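Long-range contacts in CD180 antigen (Mus musculus, PDB 3T6Q), which may cooperate with MD-1 and TLR4 to mediate the innate immune response of B-cells to bacterial lipopolysaccharide, leading to NF-kappa-B activation: residues 378-383 with 402-407; 427-432 with 451-456. All coordinates share one frame; numbering follows the deposited sequence.

Contact 1 of 2, residues 378-383 with 402-407. With NAG (2-acetamido-2-deoxy-beta-D-glucopyranose), chain E; NAG (2-acetamido-2-deoxy-beta-D-glucopyranose), chain F.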
loop_
_atom_site.group_PDB
_atom_site.type_symbol
_atom_site.label_atom_id
_atom_site.label_comp_id
_atom_site.label_asym_id
_atom_site.label_seq_id
_atom_site.Cartn_x
_atom_site.Cartn_y
_atom_site.Cartn_z
ATOM N N LEU A 378 -48.030 -16.578 -12.005
ATOM C CA LEU A 378 -47.031 -15.576 -12.436
ATOM C C LEU A 378 -47.566 -14.160 -12.280
ATOM O O LEU A 378 -48.709 -13.896 -12.625
ATOM C CB LEU A 378 -46.638 -15.812 -13.922
ATOM C CG LEU A 378 -45.289 -15.191 -14.255
ATOM C CD1 LEU A 378 -44.174 -15.788 -13.397
ATOM C CD2 LEU A 378 -44.983 -15.405 -15.740
ATOM N N GLN A 379 -46.752 -13.255 -11.732
ATOM C CA GLN A 379 -47.199 -11.895 -11.568
ATOM C C GLN A 379 -46.321 -10.922 -12.251
ATOM O O GLN A 379 -46.753 -9.800 -12.496
ATOM C CB GLN A 379 -47.256 -11.515 -10.094
ATOM C CG GLN A 379 -48.341 -12.291 -9.377
ATOM C CD GLN A 379 -48.359 -12.039 -7.878
ATOM O OE1 GLN A 379 -47.453 -12.429 -7.177
ATOM N NE2 GLN A 379 -49.411 -11.429 -7.393
ATOM N N SER A 380 -45.058 -11.301 -12.491
ATOM C CA SER A 380 -44.174 -10.349 -13.158
ATOM C C SER A 380 -43.390 -11.120 -14.241
ATOM O O SER A 380 -42.831 -12.195 -13.968
ATOM C CB SER A 380 -43.225 -9.727 -12.138
ATOM O OG SER A 380 -42.415 -8.761 -12.757
ATOM N N LEU A 381 -43.395 -10.597 -15.465
ATOM C CA LEU A 381 -42.743 -11.302 -16.554
ATOM C C LEU A 381 -41.920 -10.340 -17.376
ATOM O O LEU A 381 -42.430 -9.323 -17.862
ATOM C CB LEU A 381 -43.776 -11.986 -17.442
ATOM C CG LEU A 381 -43.264 -12.546 -18.790
ATOM C CD1 LEU A 381 -42.291 -13.705 -18.508
ATOM C CD2 LEU A 381 -44.492 -12.989 -19.586
ATOM N N ASN A 382 -40.656 -10.700 -17.604
ATOM C CA ASN A 382 -39.760 -9.816 -18.315
ATOM C C ASN A 382 -39.221 -10.520 -19.567
ATOM O O ASN A 382 -38.509 -11.493 -19.440
ATOM C CB ASN A 382 -38.606 -9.407 -17.381
ATOM C CG ASN A 382 -37.835 -8.235 -17.934
ATOM O OD1 ASN A 382 -37.801 -8.014 -19.150
ATOM N ND2 ASN A 382 -37.205 -7.481 -17.056
ATOM N N LEU A 383 -39.639 -10.047 -20.754
ATOM C CA LEU A 383 -39.240 -10.598 -22.039
ATOM C C LEU A 383 -38.562 -9.505 -22.864
ATOM O O LEU A 383 -38.579 -9.531 -24.107
ATOM C CB LEU A 383 -40.475 -11.198 -22.786
ATOM C CG LEU A 383 -40.846 -12.594 -22.199
ATOM C CD1 LEU A 383 -42.212 -12.998 -22.678
ATOM C CD2 LEU A 383 -39.802 -13.630 -22.620
ATOM N N LEU A 402 -51.045 -11.704 -14.178
ATOM C CA LEU A 402 -49.833 -10.866 -14.370
ATOM C C LEU A 402 -50.134 -9.453 -13.903
ATOM O O LEU A 402 -51.199 -8.932 -14.242
ATOM C CB LEU A 402 -49.479 -10.834 -15.878
ATOM C CG LEU A 402 -48.077 -11.161 -16.395
ATOM C CD1 LEU A 402 -47.267 -12.160 -15.565
ATOM C CD2 LEU A 402 -48.148 -11.553 -17.873
ATOM N N GLU A 403 -49.183 -8.813 -13.194
ATOM C CA GLU A 403 -49.335 -7.400 -12.818
ATOM C C GLU A 403 -48.330 -6.499 -13.525
ATOM O O GLU A 403 -48.566 -5.299 -13.656
ATOM C CB GLU A 403 -49.143 -7.200 -11.301
ATOM C CG GLU A 403 -50.143 -8.046 -10.522
ATOM C CD GLU A 403 -50.237 -7.680 -9.062
ATOM O OE1 GLU A 403 -49.231 -7.220 -8.468
ATOM O OE2 GLU A 403 -51.331 -7.898 -8.508
ATOM N N LEU A 404 -47.208 -7.076 -13.940
ATOM C CA LEU A 404 -46.224 -6.306 -14.684
ATOM C C LEU A 404 -45.766 -7.159 -15.864
ATOM O O LEU A 404 -45.508 -8.340 -15.685
ATOM C CB LEU A 404 -45.024 -5.946 -13.791
ATOM C CG LEU A 404 -43.957 -5.080 -14.527
ATOM C CD1 LEU A 404 -43.304 -4.121 -13.560
ATOM C CD2 LEU A 404 -42.882 -5.949 -15.220
ATOM N N LEU A 405 -45.686 -6.547 -17.051
ATOM C CA LEU A 405 -45.213 -7.234 -18.269
ATOM C C LEU A 405 -44.219 -6.293 -18.992
ATOM O O LEU A 405 -44.602 -5.178 -19.345
ATOM C CB LEU A 405 -46.422 -7.509 -19.156
ATOM C CG LEU A 405 -46.428 -8.674 -20.169
ATOM C CD1 LEU A 405 -47.379 -8.527 -21.363
ATOM C CD2 LEU A 405 -45.070 -9.328 -20.516
ATOM N N ASP A 406 -42.953 -6.713 -19.152
ATOM C CA ASP A 406 -41.956 -5.837 -19.746
ATOM C C ASP A 406 -41.548 -6.492 -21.056
ATOM O O ASP A 406 -41.065 -7.583 -21.052
ATOM C CB ASP A 406 -40.772 -5.667 -18.777
ATOM C CG ASP A 406 -39.797 -4.587 -19.211
ATOM O OD1 ASP A 406 -39.887 -4.122 -20.398
ATOM O OD2 ASP A 406 -38.926 -4.195 -18.383
ATOM N N LEU A 407 -41.793 -5.806 -22.170
ATOM C CA LEU A 407 -41.454 -6.272 -23.501
ATOM C C LEU A 407 -40.594 -5.220 -24.203
ATOM O O LEU A 407 -40.500 -5.188 -25.448
ATOM C CB LEU A 407 -42.787 -6.511 -24.263
ATOM C CG LEU A 407 -43.494 -7.815 -23.826
ATOM C CD1 LEU A 407 -44.955 -7.825 -24.281
ATOM C CD2 LEU A 407 -42.777 -9.058 -24.368
HETATM C C1 NAG E . -36.463 -6.331 -17.505
HETATM C C2 NAG E . -36.366 -5.274 -16.378
HETATM C C3 NAG E . -35.508 -4.076 -16.848
HETATM C C4 NAG E . -34.195 -4.543 -17.471
HETATM C C5 NAG E . -34.464 -5.614 -18.511
HETATM C C6 NAG E . -33.217 -6.168 -19.196
HETATM C C7 NAG E . -38.063 -4.707 -14.687
HETATM C C8 NAG E . -39.472 -4.260 -14.453
HETATM N N2 NAG E . -37.683 -4.841 -15.974
HETATM O O3 NAG E . -35.253 -3.262 -15.733
HETATM O O4 NAG E . -33.506 -3.501 -18.165
HETATM O O5 NAG E . -35.187 -6.702 -17.932
HETATM O O6 NAG E . -32.503 -7.043 -18.320
HETATM O O7 NAG E . -37.329 -4.916 -13.722
HETATM C C1 NAG F . -40.077 -0.788 -18.706
HETATM C C2 NAG F . -38.634 -0.796 -18.177
HETATM C C3 NAG F . -38.677 -1.172 -16.680
HETATM C C4 NAG F . -39.628 -0.262 -15.864
HETATM C C5 NAG F . -40.999 -0.180 -16.549
HETATM C C6 NAG F . -41.930 0.842 -15.889
HETATM C C7 NAG F . -36.723 -1.436 -19.615
HETATM C C8 NAG F . -35.990 -2.545 -20.357
HETATM N N2 NAG F . -37.825 -1.768 -18.950
HETATM O O3 NAG F . -37.353 -1.068 -16.136
HETATM O O4 NAG F . -39.903 -0.863 -14.588
HETATM O O5 NAG F . -40.865 0.142 -17.933
HETATM O O6 NAG F . -41.303 2.110 -15.858
HETATM O O7 NAG F . -36.294 -0.285 -19.636
HETATM O O HOH W 1 -51.801 -10.739 -9.499
#

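Contact 2 of 2, residues 427-432 with 451-456. With NAG (2-acetamido-2-deoxy-beta-D-glucopyranose), chain F.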
loop_
_atom_site.group_PDB
_atom_site.type_symbol
_atom_site.label_atom_id
_atom_site.label_comp_id
_atom_site.label_asym_id
_atom_site.label_seq_id
_atom_site.Cartn_x
_atom_site.Cartn_y
_atom_site.Cartn_z
ATOM N N LEU A 427 -53.290 -6.573 -14.855
ATOM C CA LEU A 427 -52.008 -5.973 -15.288
ATOM C C LEU A 427 -52.060 -4.468 -15.023
ATOM O O LEU A 427 -53.046 -3.800 -15.420
ATOM C CB LEU A 427 -51.776 -6.220 -16.776
ATOM C CG LEU A 427 -50.334 -5.883 -17.236
ATOM C CD1 LEU A 427 -49.320 -6.932 -16.763
ATOM C CD2 LEU A 427 -50.352 -5.861 -18.770
ATOM N N LYS A 428 -51.025 -3.956 -14.353
ATOM C CA LYS A 428 -50.968 -2.556 -13.964
ATOM C C LYS A 428 -49.882 -1.833 -14.757
ATOM O O LYS A 428 -50.014 -0.632 -14.964
ATOM C CB LYS A 428 -50.626 -2.399 -12.486
ATOM C CG LYS A 428 -51.724 -2.903 -11.550
ATOM C CD LYS A 428 -51.328 -2.610 -10.107
ATOM C CE LYS A 428 -51.305 -3.884 -9.282
ATOM N NZ LYS A 428 -51.101 -3.544 -7.842
ATOM N N VAL A 429 -48.814 -2.559 -15.147
ATOM C CA VAL A 429 -47.644 -1.921 -15.767
ATOM C C VAL A 429 -47.270 -2.704 -17.038
ATOM O O VAL A 429 -47.062 -3.929 -16.979
ATOM C CB VAL A 429 -46.403 -1.887 -14.836
ATOM C CG1 VAL A 429 -45.189 -1.302 -15.588
ATOM C CG2 VAL A 429 -46.659 -1.063 -13.572
ATOM N N LEU A 430 -47.188 -2.001 -18.170
ATOM C CA LEU A 430 -46.879 -2.648 -19.451
ATOM C C LEU A 430 -45.833 -1.783 -20.169
ATOM O O LEU A 430 -46.091 -0.590 -20.431
ATOM C CB LEU A 430 -48.160 -2.796 -20.298
ATOM C CG LEU A 430 -48.063 -3.363 -21.709
ATOM C CD1 LEU A 430 -47.376 -4.742 -21.732
ATOM C CD2 LEU A 430 -49.460 -3.474 -22.324
ATOM N N ASN A 431 -44.654 -2.360 -20.448
ATOM C CA ASN A 431 -43.600 -1.585 -21.090
ATOM C C ASN A 431 -43.417 -2.162 -22.496
ATOM O O ASN A 431 -42.975 -3.310 -22.650
ATOM C CB ASN A 431 -42.278 -1.601 -20.273
ATOM C CG ASN A 431 -41.224 -0.647 -20.836
ATOM O OD1 ASN A 431 -41.322 -0.216 -21.967
ATOM N ND2 ASN A 431 -40.210 -0.334 -20.059
ATOM N N LEU A 432 -43.733 -1.338 -23.496
ATOM C CA LEU A 432 -43.630 -1.704 -24.920
ATOM C C LEU A 432 -42.697 -0.763 -25.677
ATOM O O LEU A 432 -42.852 -0.554 -26.899
ATOM C CB LEU A 432 -45.028 -1.652 -25.587
ATOM C CG LEU A 432 -46.070 -2.630 -24.952
ATOM C CD1 LEU A 432 -47.472 -2.489 -25.514
ATOM C CD2 LEU A 432 -45.622 -4.079 -25.133
ATOM N N LEU A 451 -54.961 -1.451 -16.164
ATOM C CA LEU A 451 -53.678 -0.859 -16.578
ATOM C C LEU A 451 -53.509 0.591 -16.114
ATOM O O LEU A 451 -54.339 1.452 -16.453
ATOM C CB LEU A 451 -53.456 -0.941 -18.101
ATOM C CG LEU A 451 -51.968 -0.763 -18.471
ATOM C CD1 LEU A 451 -51.158 -1.989 -17.992
ATOM C CD2 LEU A 451 -51.769 -0.541 -19.974
ATOM N N GLN A 452 -52.423 0.845 -15.377
ATOM C CA GLN A 452 -52.095 2.168 -14.828
ATOM C C GLN A 452 -50.939 2.872 -15.530
ATOM O O GLN A 452 -50.857 4.101 -15.501
ATOM C CB GLN A 452 -51.685 2.048 -13.359
ATOM C CG GLN A 452 -52.802 1.574 -12.423
ATOM C CD GLN A 452 -52.278 1.426 -11.007
ATOM O OE1 GLN A 452 -51.178 1.886 -10.687
ATOM N NE2 GLN A 452 -53.022 0.742 -10.173
ATOM N N HIS A 453 -50.062 2.092 -16.161
ATOM C CA HIS A 453 -48.752 2.609 -16.591
ATOM C C HIS A 453 -48.416 1.943 -17.912
ATOM O O HIS A 453 -48.306 0.706 -18.001
ATOM C CB HIS A 453 -47.716 2.316 -15.495
ATOM C CG HIS A 453 -46.338 2.864 -15.730
ATOM N ND1 HIS A 453 -45.414 2.937 -14.739
ATOM C CD2 HIS A 453 -45.692 3.285 -16.898
ATOM C CE1 HIS A 453 -44.256 3.410 -15.230
ATOM N NE2 HIS A 453 -44.413 3.613 -16.554
ATOM N N LEU A 454 -48.295 2.752 -18.976
ATOM C CA LEU A 454 -48.021 2.189 -20.307
ATOM C C LEU A 454 -46.881 2.947 -20.933
ATOM O O LEU A 454 -46.977 4.189 -21.104
ATOM C CB LEU A 454 -49.245 2.289 -21.212
ATOM C CG LEU A 454 -49.150 1.828 -22.667
ATOM C CD1 LEU A 454 -48.841 0.326 -22.700
ATOM C CD2 LEU A 454 -50.444 2.155 -23.401
ATOM N N ASN A 455 -45.785 2.240 -21.249
ATOM C CA ASN A 455 -44.661 2.940 -21.854
ATOM C C ASN A 455 -44.655 2.551 -23.313
ATOM O O ASN A 455 -44.473 1.368 -23.653
ATOM C CB ASN A 455 -43.322 2.570 -21.156
ATOM C CG ASN A 455 -42.110 3.339 -21.693
ATOM O OD1 ASN A 455 -41.223 3.669 -20.925
ATOM N ND2 ASN A 455 -42.033 3.568 -22.988
ATOM N N LEU A 456 -44.845 3.549 -24.184
ATOM C CA LEU A 456 -44.781 3.321 -25.622
ATOM C C LEU A 456 -43.749 4.175 -26.311
ATOM O O LEU A 456 -43.920 4.547 -27.493
ATOM C CB LEU A 456 -46.136 3.620 -26.244
ATOM C CG LEU A 456 -47.318 2.745 -25.853
ATOM C CD1 LEU A 456 -48.557 3.286 -26.504
ATOM C CD2 LEU A 456 -47.081 1.297 -26.277
HETATM C C1 NAG F . -40.077 -0.788 -18.706
HETATM C C2 NAG F . -38.634 -0.796 -18.177
HETATM C C3 NAG F . -38.677 -1.172 -16.680
HETATM C C4 NAG F . -39.628 -0.262 -15.864
HETATM C C5 NAG F . -40.999 -0.180 -16.549
HETATM C C6 NAG F . -41.930 0.842 -15.889
HETATM C C7 NAG F . -36.723 -1.436 -19.615
HETATM C C8 NAG F . -35.990 -2.545 -20.357
HETATM N N2 NAG F . -37.825 -1.768 -18.950
HETATM O O3 NAG F . -37.353 -1.068 -16.136
HETATM O O4 NAG F . -39.903 -0.863 -14.588
HETATM O O5 NAG F . -40.865 0.142 -17.933
HETATM O O6 NAG F . -41.303 2.110 -15.858
HETATM O O7 NAG F . -36.294 -0.285 -19.636
#

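Contact 1 of 2, residues 378-383 with 402-407
Gln379 O grips two successive amides of the neighbouring leucine-rich repeat, Glu403 N at 2.7 Å and Leu404 N at 3.1 Å. The second donor lies nearly on the carbonyl axis, the first tilted out of the carbonyl plane. The parallel ladder between strands 380-382 and 404-406, the concave-surface strands of repeats 13 and 14, continues through Leu381 N to Leu404 O, Asp406 N to Leu381 O and Leu383 N to Asp406 O. On the concave face, Asn382 ND2 is covalently joined to C1 of the chain E N-acetylglucosamine, while Asn382 OD1 is hydrogen-bonded to Ser384 OG. Asp406, its CG trans to the backbone N (chi1 -170°), extends the carboxylate over this face, where Asp406 OD2 accepts hydrogen bonds from N2 of that sugar at 2.8 Å and from N2 of the chain F N-acetylglucosamine at 2.7 Å, tying two glycans to one oxygen. A water joins Gln379 NE2 to Glu403 OE2, and Gln379 OE1 accepts a hydrogen bond from Arg353 NE. On the interior face leucines pack in files, Leu381 and Leu405 side by side, CD2 methyls in contact. Leu402 CD1 reaches beneath the 378-379 backbone to Leu378 CG, and Leu407 CD2 packs 3.5 Å from Leu383 CB.

Contact 2 of 2, residues 427-432 with 451-456
Leu427 and Leu451 lie side by side at the start of two consecutive leucine-rich repeats, 15 and 16, whose parallel strands 429-431 and 453-455 belong to the concave surface of the solenoid. Leu427 CD2 meets Leu451 CD1, the same methyl that slides beneath the backbone of the next residue to lie 3.5 Å from Lys428 C. Lys428 O receives Gln452 N at 2.9 Å and, through a weak, bent bond, His453 N. Beyond the backbone, the aliphatic part of Lys428 runs alongside Gln452, its CD 3.8 Å from Gln452 NE2.

Val429 turns to the concave face next to His453. With CG1 anti to the backbone N (chi1 176°), this methyl approaches the imidazole obliquely, and CG2 faces His453 CB. The ring also approaches the chain F sugar, His453 CE1 lying 3.3 Å from its O6. Leu430 points into the interior and presents CB, CG and CD2 to Leu454 CD1; both its backbone N and O turn to strand 453-455, Leu430 N giving to His453 O and Leu430 O taking Asn455 N. Asn431 carries the glycan on ND2, bonded to C1 of the chain F sugar, while OD1 is engaged by Ser433 N and rests 3.5 Å from Asn455 CB. Leu432 closes the ladder: its N donates to Asn455 O at 2.8 Å, in the carbonyl plane, and on the interior side Leu432 CB packs 3.7 Å from Leu456 CD2.

How the contacts relate
Contacts 1 and 2 follow one another along the chain, and their centres are about 10 Å apart on the same side of the chain's centre. Strands 404-406 and 429-431 are direct neighbours, so four successive repeats, 13 to 16, form an unbroken parallel run on the concave surface. Backbone pairs at both ends of this junction, Glu403 O with Lys428 N and Leu407 N with Asn431 O, are probable hydrogen bonds. The chain F sugar spans both contacts: it grows from residues 427-432 and leans back onto residues 402-407. Two N-linked glycans thus rise close together from the inner face of the horseshoe-shaped ectodomain and cover part of it.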